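Local coordinates for protein activated BY transcription factor SSRB (Salmonella enterica, PDB 2WNW) that is a family 30 glycosyl hydrolase, pairing a TIM-barrel domain with a beta-sandwich domain, and is probably produced under control of the transcription factor SsrB, at residues S22-V36 with R417-A429. Sequence-based numbering, arbitrary orientation.
Sequences SFSHRQRDCSELISV and RRCRVLDGDKEIA
Strand 33-36 runs parallel to strand 417-423, their axes 23° apart, while Ser-24 forms an antiparallel hydrogen-bonded pair with Glu-427, so residues 22-36 flank both arms of the hairpin turning at 423-426. Ile-34 N donates to Arg-420 O (3.0 Å), and Leu-422 N returns a bond to Ile-34 O. The connecting loop, 26-32, arches over the hairpin and is gripped by Arg-420. The Arg-420 side chain bends at chi3 (-71°), and its NH2 donates to Asp-29 O at 2.6 Å, exactly in the guanidinium plane but above the carbonyl plane; Arg-420 NH2 also donates to Ser-31 O (2.9 Å), on an in-plane lone pair, and forms a salt bridge with Asp-29 OD2. Leu-33 CD2 sits over the centre of the guanidinium face, 3.5 Å above its plane. Asp-29 O takes a second bond, from Arg-26 NH2 on the opposite face of its plane. Glu-427 OE1 accepts from Gln-27 N (2.8 Å) and forms a salt bridge with Arg-420 NH1, whose N-H geometry is weak. Where strand 17-25 meets strand 426-432, Ile-428 CG2 lies over the Phe-23 ring, 4.1 Å from its centroid. The buried Arg-420 charge is thus probably balanced by Asp-29 and Glu-427, tying loop 26-32 to the beta-sandwich sheet.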
ATOM      1  N   SER A  22       6.959 -27.722   7.166  1.00 27.23           N
ATOM      2  CA  SER A  22       5.564 -28.120   7.212  1.00 27.63           C
ATOM      3  C   SER A  22       4.757 -27.128   8.033  1.00 27.10           C
ATOM      4  O   SER A  22       5.260 -26.535   8.989  1.00 27.53           O
ATOM      5  CB  SER A  22       5.419 -29.528   7.804  1.00 30.46           C
ATOM      6  OG  SER A  22       5.731 -29.547   9.184  1.00 33.19           O
ATOM      7  N   PHE A  23       3.506 -26.938   7.633  1.00 25.41           N
ATOM      8  CA  PHE A  23       2.598 -26.043   8.331  1.00 25.69           C
ATOM      9  C   PHE A  23       2.042 -26.825   9.516  1.00 26.91           C
ATOM     10  O   PHE A  23       2.179 -28.048   9.578  1.00 26.67           O
ATOM     11  CB  PHE A  23       1.433 -25.643   7.422  1.00 24.85           C
ATOM     12  CG  PHE A  23       1.783 -24.630   6.367  1.00 26.07           C
ATOM     13  CD1 PHE A  23       1.404 -23.297   6.517  1.00 25.86           C
ATOM     14  CD2 PHE A  23       2.447 -25.010   5.207  1.00 25.66           C
ATOM     15  CE1 PHE A  23       1.676 -22.356   5.520  1.00 26.52           C
ATOM     16  CE2 PHE A  23       2.726 -24.078   4.202  1.00 26.79           C
ATOM     17  CZ  PHE A  23       2.338 -22.748   4.361  1.00 26.41           C
ATOM     18  N   SER A  24       1.414 -26.113  10.443  1.00 27.07           N
ATOM     19  CA  SER A  24       0.799 -26.716  11.617  1.00 28.64           C
ATOM     20  C   SER A  24      -0.590 -26.110  11.730  1.00 29.61           C
ATOM     21  O   SER A  24      -0.877 -25.098  11.084  1.00 29.44           O
ATOM     22  CB  SER A  24       1.600 -26.379  12.875  1.00 27.97           C
ATOM     23  OG  SER A  24       2.915 -26.893  12.798  1.00 31.63           O
ATOM     24  N   HIS A  25      -1.459 -26.725  12.526  1.00 29.19           N
ATOM     25  CA  HIS A  25      -2.798 -26.179  12.711  1.00 30.47           C
ATOM     26  C   HIS A  25      -2.561 -24.821  13.358  1.00 29.33           C
ATOM     27  O   HIS A  25      -1.731 -24.703  14.258  1.00 28.01           O
ATOM     28  CB  HIS A  25      -3.627 -27.063  13.647  1.00 32.81           C
ATOM     29  CG  HIS A  25      -5.041 -26.600  13.813  1.00 35.63           C
ATOM     30  ND1 HIS A  25      -5.967 -26.660  12.794  1.00 37.61           N
ATOM     31  CD2 HIS A  25      -5.678 -26.032  14.866  1.00 36.56           C
ATOM     32  CE1 HIS A  25      -7.113 -26.150  13.212  1.00 38.15           C
ATOM     33  NE2 HIS A  25      -6.963 -25.761  14.465  1.00 37.62           N
ATOM     34  N   ARG A  26      -3.278 -23.797  12.909  1.00 29.05           N
ATOM     35  CA  ARG A  26      -3.080 -22.460  13.459  1.00 29.04           C
ATOM     36  C   ARG A  26      -3.408 -22.332  14.943  1.00 30.15           C
ATOM     37  O   ARG A  26      -4.244 -23.061  15.480  1.00 29.32           O
ATOM     38  CB  ARG A  26      -3.904 -21.425  12.687  1.00 28.47           C
ATOM     39  CG  ARG A  26      -5.393 -21.439  12.998  1.00 29.25           C
ATOM     40  CD  ARG A  26      -6.013 -20.072  12.713  1.00 27.74           C
ATOM     41  NE  ARG A  26      -5.454 -19.042  13.586  1.00 29.40           N
ATOM     42  CZ  ARG A  26      -5.663 -17.736  13.444  1.00 28.28           C
ATOM     43  NH1 ARG A  26      -6.426 -17.282  12.460  1.00 27.10           N
ATOM     44  NH2 ARG A  26      -5.097 -16.880  14.285  1.00 27.79           N
ATOM     45  N   GLN A  27      -2.732 -21.394  15.596  1.00 30.56           N
ATOM     46  CA  GLN A  27      -2.953 -21.117  17.007  1.00 31.73           C
ATOM     47  C   GLN A  27      -4.047 -20.057  17.038  1.00 31.94           C
ATOM     48  O   GLN A  27      -4.221 -19.317  16.069  1.00 29.38           O
ATOM     49  CB  GLN A  27      -1.687 -20.554  17.646  1.00 33.14           C
ATOM     50  CG  GLN A  27      -0.440 -21.380  17.401  1.00 37.45           C
ATOM     51  CD  GLN A  27       0.811 -20.693  17.913  1.00 39.25           C
ATOM     52  OE1 GLN A  27       0.963 -20.473  19.114  1.00 42.04           O
ATOM     53  NE2 GLN A  27       1.712 -20.343  17.002  1.00 40.11           N
ATOM     54  N   ARG A  28      -4.778 -19.983  18.144  1.00 31.30           N
ATOM     55  CA  ARG A  28      -5.853 -19.007  18.275  1.00 32.09           C
ATOM     56  C   ARG A  28      -5.362 -17.563  18.197  1.00 29.99           C
ATOM     57  O   ARG A  28      -6.023 -16.714  17.599  1.00 29.95           O
ATOM     58  CB  ARG A  28      -6.615 -19.228  19.588  1.00 35.76           C
ATOM     59  CG  ARG A  28      -7.726 -20.272  19.496  1.00 41.75           C
ATOM     60  CD  ARG A  28      -8.528 -20.350  20.793  1.00 46.89           C
ATOM     61  NE  ARG A  28      -8.004 -21.350  21.721  1.00 51.21           N
ATOM     62  CZ  ARG A  28      -8.247 -22.655  21.628  1.00 54.11           C
ATOM     63  NH1 ARG A  28      -9.010 -23.123  20.648  1.00 55.53           N
ATOM     64  NH2 ARG A  28      -7.727 -23.495  22.516  1.00 54.49           N
ATOM     65  N   ASP A  29      -4.210 -17.285  18.800  1.00 28.27           N
ATOM     66  CA  ASP A  29      -3.649 -15.934  18.791  1.00 26.95           C
ATOM     67  C   ASP A  29      -3.545 -15.405  17.365  1.00 23.93           C
ATOM     68  O   ASP A  29      -3.216 -16.154  16.445  1.00 23.76           O
ATOM     69  CB  ASP A  29      -2.258 -15.924  19.427  1.00 28.67           C
ATOM     70  CG  ASP A  29      -1.554 -14.589  19.255  1.00 31.00           C
ATOM     71  OD1 ASP A  29      -1.944 -13.618  19.928  1.00 35.66           O
ATOM     72  OD2 ASP A  29      -0.618 -14.507  18.438  1.00 34.10           O
ATOM     73  N   CYS A  30      -3.813 -14.113  17.189  1.00 21.72           N
ATOM     74  CA  CYS A  30      -3.757 -13.493  15.867  1.00 21.99           C
ATOM     75  C   CYS A  30      -2.663 -12.440  15.704  1.00 21.69           C
ATOM     76  O   CYS A  30      -2.747 -11.593  14.815  1.00 21.90           O
ATOM     77  CB  CYS A  30      -5.108 -12.856  15.527  1.00 22.06           C
ATOM     78  SG  CYS A  30      -6.457 -14.040  15.304  1.00 24.30           S
ATOM     79  N   SER A  31      -1.636 -12.491  16.544  1.00 21.49           N
ATOM     80  CA  SER A  31      -0.558 -11.511  16.454  1.00 21.54           C
ATOM     81  C   SER A  31       0.571 -11.969  15.530  1.00 21.09           C
ATOM     82  O   SER A  31       0.718 -13.165  15.258  1.00 20.29           O
ATOM     83  CB  SER A  31       0.014 -11.230  17.844  1.00 24.31           C
ATOM     84  OG  SER A  31       0.713 -12.357  18.335  1.00 26.72           O
ATOM     85  N   GLU A  32       1.356 -11.003  15.056  1.00 18.64           N
ATOM     86  CA  GLU A  32       2.499 -11.248  14.175  1.00 19.75           C
ATOM     87  C   GLU A  32       2.180 -12.059  12.932  1.00 18.98           C
ATOM     88  O   GLU A  32       2.989 -12.876  12.482  1.00 20.82           O
ATOM     89  CB  GLU A  32       3.626 -11.934  14.955  1.00 22.12           C
ATOM     90  CG  GLU A  32       4.264 -11.042  16.002  1.00 27.42           C
ATOM     91  CD  GLU A  32       5.415 -11.710  16.735  1.00 30.70           C
ATOM     92  OE1 GLU A  32       6.099 -11.011  17.506  1.00 33.99           O
ATOM     93  OE2 GLU A  32       5.635 -12.926  16.546  1.00 32.45           O
ATOM     94  N   LEU A  33       1.015 -11.806  12.352  1.00 16.76           N
ATOM     95  CA  LEU A  33       0.585 -12.538  11.174  1.00 17.00           C
ATOM     96  C   LEU A  33       0.866 -11.915   9.820  1.00 17.36           C
ATOM     97  O   LEU A  33       0.876 -10.699   9.661  1.00 14.68           O
ATOM     98  CB  LEU A  33      -0.924 -12.770  11.222  1.00 17.24           C
ATOM     99  CG  LEU A  33      -1.566 -13.571  12.353  1.00 16.66           C
ATOM    100  CD1 LEU A  33      -3.075 -13.590  12.137  1.00 16.91           C
ATOM    101  CD2 LEU A  33      -1.008 -14.987  12.362  1.00 17.10           C
ATOM    102  N   ILE A  34       1.104 -12.787   8.849  1.00 17.92           N
ATOM    103  CA  ILE A  34       1.217 -12.382   7.458  1.00 18.01           C
ATOM    104  C   ILE A  34       0.138 -13.308   6.927  1.00 18.06           C
ATOM    105  O   ILE A  34       0.349 -14.514   6.782  1.00 20.24           O
ATOM    106  CB  ILE A  34       2.572 -12.704   6.805  1.00 17.51           C
ATOM    107  CG1 ILE A  34       3.616 -11.681   7.266  1.00 17.59           C
ATOM    108  CG2 ILE A  34       2.426 -12.651   5.278  1.00 17.76           C
ATOM    109  CD1 ILE A  34       4.971 -11.805   6.584  1.00 18.29           C
ATOM    110  N   SER A  35      -1.044 -12.748   6.708  1.00 17.28           N
ATOM    111  CA  SER A  35      -2.180 -13.521   6.233  1.00 18.14           C
ATOM    112  C   SER A  35      -2.178 -13.657   4.723  1.00 18.55           C
ATOM    113  O   SER A  35      -1.956 -12.682   4.005  1.00 18.65           O
ATOM    114  CB  SER A  35      -3.484 -12.854   6.674  1.00 19.18           C
ATOM    115  OG  SER A  35      -3.507 -12.664   8.078  1.00 22.07           O
ATOM    116  N   VAL A  36      -2.420 -14.872   4.244  1.00 18.36           N
ATOM    117  CA  VAL A  36      -2.470 -15.119   2.812  1.00 19.08           C
ATOM    118  C   VAL A  36      -3.823 -15.719   2.455  1.00 18.73           C
ATOM    119  O   VAL A  36      -4.324 -16.610   3.148  1.00 18.46           O
ATOM    120  CB  VAL A  36      -1.334 -16.069   2.349  1.00 20.84           C
ATOM    121  CG1 VAL A  36       0.016 -15.431   2.630  1.00 21.52           C
ATOM    122  CG2 VAL A  36      -1.439 -17.416   3.053  1.00 19.33           C
ATOM    123  N   ARG A 417      13.341 -10.481  12.968  1.00 20.91           N
ATOM    124  CA  ARG A 417      11.895 -10.356  13.131  1.00 22.06           C
ATOM    125  C   ARG A 417      11.178 -11.682  12.921  1.00 23.18           C
ATOM    126  O   ARG A 417      11.677 -12.565  12.224  1.00 23.25           O
ATOM    127  CB  ARG A 417      11.333  -9.310  12.161  1.00 22.26           C
ATOM    128  CG  ARG A 417      11.810  -7.879  12.426  1.00 20.93           C
ATOM    129  CD  ARG A 417      11.390  -7.395  13.810  1.00 21.55           C
ATOM    130  NE  ARG A 417       9.940  -7.455  13.988  1.00 21.78           N
ATOM    131  CZ  ARG A 417       9.087  -6.533  13.550  1.00 23.56           C
ATOM    132  NH1 ARG A 417       7.786  -6.686  13.757  1.00 21.92           N
ATOM    133  NH2 ARG A 417       9.532  -5.450  12.924  1.00 20.49           N
ATOM    134  N   ARG A 418      10.007 -11.813  13.535  1.00 23.22           N
ATOM    135  CA  ARG A 418       9.213 -13.029  13.424  1.00 25.10           C
ATOM    136  C   ARG A 418       7.861 -12.764  12.796  1.00 25.15           C
ATOM    137  O   ARG A 418       7.326 -11.660  12.877  1.00 24.08           O
ATOM    138  CB  ARG A 418       8.971 -13.642  14.801  1.00 27.60           C
ATOM    139  CG  ARG A 418      10.196 -14.180  15.495  1.00 35.00           C
ATOM    140  CD  ARG A 418       9.796 -14.656  16.873  1.00 39.83           C
ATOM    141  NE  ARG A 418       9.261 -13.551  17.663  1.00 45.19           N
ATOM    142  CZ  ARG A 418       8.170 -13.622  18.420  1.00 46.81           C
ATOM    143  NH1 ARG A 418       7.481 -14.754  18.496  1.00 48.10           N
ATOM    144  NH2 ARG A 418       7.770 -12.556  19.102  1.00 46.93           N
ATOM    145  N   CYS A 419       7.304 -13.796  12.180  1.00 24.27           N
ATOM    146  CA  CYS A 419       5.992 -13.692  11.573  1.00 24.18           C
ATOM    147  C   CYS A 419       5.420 -15.086  11.433  1.00 23.68           C
ATOM    148  O   CYS A 419       6.152 -16.076  11.457  1.00 24.71           O
ATOM    149  CB  CYS A 419       6.073 -13.020  10.200  1.00 23.46           C
ATOM    150  SG  CYS A 419       6.921 -13.965   8.919  1.00 28.21           S
ATOM    151  N   ARG A 420       4.105 -15.162  11.324  1.00 21.85           N
ATOM    152  CA  ARG A 420       3.451 -16.438  11.144  1.00 22.17           C
ATOM    153  C   ARG A 420       2.665 -16.354   9.852  1.00 19.84           C
ATOM    154  O   ARG A 420       1.713 -15.579   9.753  1.00 20.70           O
ATOM    155  CB  ARG A 420       2.499 -16.735  12.303  1.00 22.12           C
ATOM    156  CG  ARG A 420       3.176 -17.142  13.600  1.00 26.82           C
ATOM    157  CD  ARG A 420       2.134 -17.656  14.587  1.00 29.46           C
ATOM    158  NE  ARG A 420       1.286 -16.585  15.087  1.00 29.34           N
ATOM    159  CZ  ARG A 420      -0.001 -16.719  15.392  1.00 28.53           C
ATOM    160  NH1 ARG A 420      -0.612 -17.887  15.239  1.00 29.06           N
ATOM    161  NH2 ARG A 420      -0.675 -15.683  15.866  1.00 28.34           N
ATOM    162  N   VAL A 421       3.077 -17.121   8.851  1.00 19.48           N
ATOM    163  CA  VAL A 421       2.354 -17.130   7.587  1.00 20.01           C
ATOM    164  C   VAL A 421       1.091 -17.928   7.874  1.00 21.44           C
ATOM    165  O   VAL A 421       1.159 -19.112   8.210  1.00 20.01           O
ATOM    166  CB  VAL A 421       3.162 -17.813   6.473  1.00 21.57           C
ATOM    167  CG1 VAL A 421       2.342 -17.856   5.188  1.00 20.04           C
ATOM    168  CG2 VAL A 421       4.466 -17.053   6.248  1.00 22.60           C
ATOM    169  N   LEU A 422      -0.053 -17.268   7.747  1.00 21.08           N
ATOM    170  CA  LEU A 422      -1.334 -17.890   8.036  1.00 22.21           C
ATOM    171  C   LEU A 422      -2.166 -18.089   6.775  1.00 21.76           C
ATOM    172  O   LEU A 422      -2.547 -17.128   6.113  1.00 21.73           O
ATOM    173  CB  LEU A 422      -2.081 -17.023   9.061  1.00 22.30           C
ATOM    174  CG  LEU A 422      -3.363 -17.481   9.769  1.00 26.04           C
ATOM    175  CD1 LEU A 422      -4.552 -17.320   8.856  1.00 26.73           C
ATOM    176  CD2 LEU A 422      -3.210 -18.920  10.239  1.00 25.33           C
ATOM    177  N   ASP A 423      -2.427 -19.353   6.449  1.00 20.70           N
ATOM    178  CA  ASP A 423      -3.217 -19.723   5.279  1.00 20.45           C
ATOM    179  C   ASP A 423      -4.415 -20.538   5.755  1.00 22.19           C
ATOM    180  O   ASP A 423      -4.322 -21.758   5.922  1.00 21.63           O
ATOM    181  CB  ASP A 423      -2.371 -20.561   4.320  1.00 19.69           C
ATOM    182  CG  ASP A 423      -3.152 -21.039   3.108  1.00 20.21           C
ATOM    183  OD1 ASP A 423      -2.595 -21.837   2.328  1.00 20.66           O
ATOM    184  OD2 ASP A 423      -4.317 -20.621   2.928  1.00 20.63           O
ATOM    185  N   GLY A 424      -5.539 -19.865   5.972  1.00 21.95           N
ATOM    186  CA  GLY A 424      -6.724 -20.562   6.439  1.00 24.87           C
ATOM    187  C   GLY A 424      -6.530 -21.040   7.864  1.00 25.31           C
ATOM    188  O   GLY A 424      -6.256 -20.237   8.756  1.00 24.64           O
ATOM    189  N   ASP A 425      -6.659 -22.346   8.085  1.00 26.18           N
ATOM    190  CA  ASP A 425      -6.494 -22.903   9.425  1.00 26.59           C
ATOM    191  C   ASP A 425      -5.101 -23.487   9.632  1.00 26.47           C
ATOM    192  O   ASP A 425      -4.862 -24.223  10.591  1.00 26.39           O
ATOM    193  CB  ASP A 425      -7.562 -23.975   9.682  1.00 30.03           C
ATOM    194  CG  ASP A 425      -7.305 -25.255   8.911  1.00 33.69           C
ATOM    195  OD1 ASP A 425      -6.705 -25.192   7.816  1.00 34.79           O
ATOM    196  OD2 ASP A 425      -7.719 -26.332   9.396  1.00 38.57           O
ATOM    197  N   LYS A 426      -4.180 -23.149   8.733  1.00 25.42           N
ATOM    198  CA  LYS A 426      -2.805 -23.633   8.810  1.00 24.62           C
ATOM    199  C   LYS A 426      -1.824 -22.465   8.918  1.00 24.50           C
ATOM    200  O   LYS A 426      -2.065 -21.392   8.365  1.00 23.88           O
ATOM    201  CB  LYS A 426      -2.469 -24.453   7.563  1.00 25.19           C
ATOM    202  CG  LYS A 426      -3.349 -25.680   7.345  1.00 26.89           C
ATOM    203  CD  LYS A 426      -3.127 -26.721   8.430  1.00 28.51           C
ATOM    204  CE  LYS A 426      -3.705 -28.075   8.031  1.00 28.97           C
ATOM    205  NZ  LYS A 426      -5.157 -27.995   7.717  1.00 31.41           N
ATOM    206  N   GLU A 427      -0.716 -22.681   9.621  1.00 24.03           N
ATOM    207  CA  GLU A 427       0.293 -21.638   9.777  1.00 23.33           C
ATOM    208  C   GLU A 427       1.699 -22.217   9.875  1.00 23.50           C
ATOM    209  O   GLU A 427       1.886 -23.403  10.148  1.00 22.81           O
ATOM    210  CB  GLU A 427       0.030 -20.817  11.041  1.00 24.57           C
ATOM    211  CG  GLU A 427       0.471 -21.520  12.326  1.00 26.46           C
ATOM    212  CD  GLU A 427       0.310 -20.659  13.566  1.00 27.43           C
ATOM    213  OE1 GLU A 427      -0.837 -20.308  13.905  1.00 26.32           O
ATOM    214  OE2 GLU A 427       1.336 -20.335  14.201  1.00 30.51           O
ATOM    215  N   ILE A 428       2.685 -21.361   9.639  1.00 22.52           N
ATOM    216  CA  ILE A 428       4.081 -21.740   9.755  1.00 22.60           C
ATOM    217  C   ILE A 428       4.820 -20.508  10.261  1.00 22.63           C
ATOM    218  O   ILE A 428       4.735 -19.431   9.669  1.00 22.76           O
ATOM    219  CB  ILE A 428       4.685 -22.221   8.410  1.00 23.22           C
ATOM    220  CG1 ILE A 428       6.150 -22.615   8.626  1.00 22.52           C
ATOM    221  CG2 ILE A 428       4.561 -21.139   7.346  1.00 24.91           C
ATOM    222  CD1 ILE A 428       6.801 -23.293   7.434  1.00 20.97           C
ATOM    223  N   ALA A 429       5.521 -20.670  11.377  1.00 23.65           N
ATOM    224  CA  ALA A 429       6.263 -19.581  11.992  1.00 25.08           C
ATOM    225  C   ALA A 429       7.622 -19.403  11.343  1.00 25.94           C
ATOM    226  O   ALA A 429       8.374 -20.364  11.182  1.00 26.41           O
ATOM    227  CB  ALA A 429       6.436 -19.847  13.486  1.00 25.25           C
TER
HETATM  228  O   HOH W   1      -7.506 -17.964   9.430  1.00 42.55           O
HETATM  229  O   HOH W   2      -5.894 -17.057   5.421  1.00 23.06           O